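PDB 1XIP: nucleoporin NUP159 from Saccharomyces cerevisiae, which serves as a component of the nuclear pore complex, its N-terminal beta-propeller domain tethering the helicase Dbp5 to the pore for mRNA export. Local coordinates for residues F187-N191 and G192-K196. Sequence-based numbering, arbitrary orientation.
Sequences FAWRN and GEMEK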
loop_
_atom_site.group_PDB
_atom_site.type_symbol
_atom_site.label_atom_id
_atom_site.label_comp_id
_atom_site.label_asym_id
_atom_site.label_seq_id
_atom_site.Cartn_x
_atom_site.Cartn_y
_atom_site.Cartn_z
ATOM N N PHE A 187 13.995 -13.124 -1.933
ATOM C CA PHE A 187 13.843 -14.521 -2.332
ATOM C C PHE A 187 13.165 -14.611 -3.677
ATOM O O PHE A 187 12.299 -13.804 -4.001
ATOM C CB PHE A 187 12.976 -15.283 -1.337
ATOM C CG PHE A 187 13.427 -15.180 0.095
ATOM C CD1 PHE A 187 14.065 -16.257 0.713
ATOM C CD2 PHE A 187 13.164 -14.038 0.846
ATOM C CE1 PHE A 187 14.462 -16.182 2.037
ATOM C CE2 PHE A 187 13.557 -13.955 2.166
ATOM C CZ PHE A 187 14.207 -15.028 2.764
ATOM N N ALA A 188 13.538 -15.609 -4.456
ATOM C CA ALA A 188 12.706 -16.010 -5.576
ATOM C C ALA A 188 11.448 -16.662 -4.995
ATOM O O ALA A 188 11.530 -17.459 -4.051
ATOM C CB ALA A 188 13.446 -16.963 -6.461
ATOM N N TRP A 189 10.292 -16.289 -5.543
ATOM C CA TRP A 189 9.000 -16.740 -5.040
ATOM C C TRP A 189 8.149 -17.455 -6.124
ATOM O O TRP A 189 7.922 -16.916 -7.217
ATOM C CB TRP A 189 8.232 -15.553 -4.449
ATOM C CG TRP A 189 6.853 -15.907 -4.015
ATOM C CD1 TRP A 189 5.717 -15.865 -4.775
ATOM C CD2 TRP A 189 6.457 -16.389 -2.729
ATOM N NE1 TRP A 189 4.639 -16.292 -4.039
ATOM C CE2 TRP A 189 5.064 -16.621 -2.778
ATOM C CE3 TRP A 189 7.140 -16.655 -1.536
ATOM C CZ2 TRP A 189 4.339 -17.095 -1.674
ATOM C CZ3 TRP A 189 6.429 -17.126 -0.449
ATOM C CH2 TRP A 189 5.037 -17.337 -0.523
ATOM N N ARG A 190 7.670 -18.656 -5.800
ATOM C CA ARG A 190 6.822 -19.432 -6.714
ATOM C C ARG A 190 5.750 -20.236 -5.976
ATOM O O ARG A 190 6.030 -21.338 -5.477
ATOM C CB ARG A 190 7.678 -20.390 -7.552
ATOM C CG ARG A 190 7.759 -20.036 -9.020
ATOM C CD ARG A 190 6.868 -20.863 -9.911
ATOM N NE ARG A 190 6.389 -20.070 -11.038
ATOM C CZ ARG A 190 5.967 -20.575 -12.187
ATOM N NH1 ARG A 190 5.957 -21.884 -12.374
ATOM N NH2 ARG A 190 5.550 -19.766 -13.155
ATOM N N ASN A 191 4.530 -19.689 -5.910
ATOM C CA ASN A 191 3.377 -20.396 -5.326
ATOM C C ASN A 191 3.633 -21.023 -3.930
ATOM O O ASN A 191 3.446 -22.232 -3.733
ATOM C CB ASN A 191 2.836 -21.437 -6.318
ATOM C CG ASN A 191 1.503 -22.033 -5.889
ATOM O OD1 ASN A 191 0.570 -21.318 -5.512
ATOM N ND2 ASN A 191 1.402 -23.355 -5.964
ATOM N N GLY A 192 4.053 -20.191 -2.973
ATOM C CA GLY A 192 4.303 -20.640 -1.608
ATOM C C GLY A 192 5.744 -21.052 -1.346
ATOM O O GLY A 192 6.165 -21.185 -0.191
ATOM N N GLU A 193 6.501 -21.245 -2.420
ATOM C CA GLU A 193 7.868 -21.745 -2.341
ATOM C C GLU A 193 8.872 -20.622 -2.578
ATOM O O GLU A 193 8.620 -19.709 -3.366
ATOM C CB GLU A 193 8.078 -22.867 -3.369
ATOM C CG GLU A 193 8.875 -24.057 -2.855
ATOM C CD GLU A 193 8.004 -25.106 -2.184
ATOM O OE1 GLU A 193 8.575 -26.062 -1.605
ATOM O OE2 GLU A 193 6.757 -24.977 -2.232
HETATM N N MSE A 194 10.019 -20.701 -1.904
HETATM C CA MSE A 194 11.020 -19.639 -1.992
HETATM C C MSE A 194 12.466 -20.078 -1.822
HETATM O O MSE A 194 12.773 -20.984 -1.047
HETATM C CB MSE A 194 10.711 -18.540 -0.987
HETATM C CG MSE A 194 10.543 -19.022 0.436
HETATM SE SE MSE A 194 10.131 -17.539 1.624
HETATM C CE MSE A 194 10.052 -16.109 0.360
ATOM N N GLU A 195 13.343 -19.397 -2.554
ATOM C CA GLU A 195 14.772 -19.650 -2.521
ATOM C C GLU A 195 15.516 -18.321 -2.413
ATOM O O GLU A 195 15.314 -17.429 -3.243
ATOM C CB GLU A 195 15.215 -20.389 -3.793
ATOM C CG GLU A 195 14.717 -21.827 -3.906
ATOM C CD GLU A 195 15.702 -22.745 -4.621
ATOM O OE1 GLU A 195 16.926 -22.452 -4.597
ATOM O OE2 GLU A 195 15.252 -23.762 -5.205
ATOM N N LYS A 196 16.373 -18.202 -1.396
ATOM C CA LYS A 196 17.182 -17.000 -1.179
ATOM C C LYS A 196 17.851 -16.540 -2.469
ATOM O O LYS A 196 18.499 -17.325 -3.144
ATOM C CB LYS A 196 18.239 -17.263 -0.106
ATOM C CG LYS A 196 17.880 -16.719 1.269
ATOM C CD LYS A 196 18.919 -15.721 1.782
ATOM C CE LYS A 196 19.632 -16.264 3.015
ATOM N NZ LYS A 196 18.845 -16.058 4.264
#
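Met194, a selenomethionine in this crystal, lies between the rings of Phe187 and Trp189 across a tight beta hairpin, and it illustrates how one bent selenoether side chain can serve two aromatic neighbours at once. Its CB leaves the sheet on the face it shares with Trp189 and lies 3.4 Å from the carbonyl O of Ala188. From there CG takes the position between the backbone N and the carbonyl carbon (chi1 54°), which carries SE over one face of the Phe187 ring, 4.4 Å from its centroid: a Met-aromatic contact. The chain then turns back at its last torsion, and the terminal CE reaches both rings. It touches CB and the ring atom CG of Phe187, each at 3.5 Å, and also lies 3.5 Å from CE3 of Trp189, in the plane of the indole and at its edge. Lys196 adds its CG beside CE1 of Phe187.

The indole in turn lies beneath the turn. With its CG anti to the backbone N (chi1 175°), Trp189 lays one face against the peptide of Gly192, whose N is 3.4 Å from CZ2. Residues Arg190 to Glu193 form a type I' turn, with Asn191 and Gly192 at its corners. Two hydrogen-bonded pairs, Ala188 with Glu195 and Arg190 with Glu193, tie the strands together; the bond from Glu193 N to Arg190 O closes the turn.

This hairpin joins strands 184-190 and 193-200, the last two of a four-stranded antiparallel propeller blade. Trp189 and Met194 both pack on Leu175 of the adjoining strand 174-179 and on Leu161 of strand 158-165 in the preceding blade, while Trp189 also touches Thr138 at the start of strand 138-143.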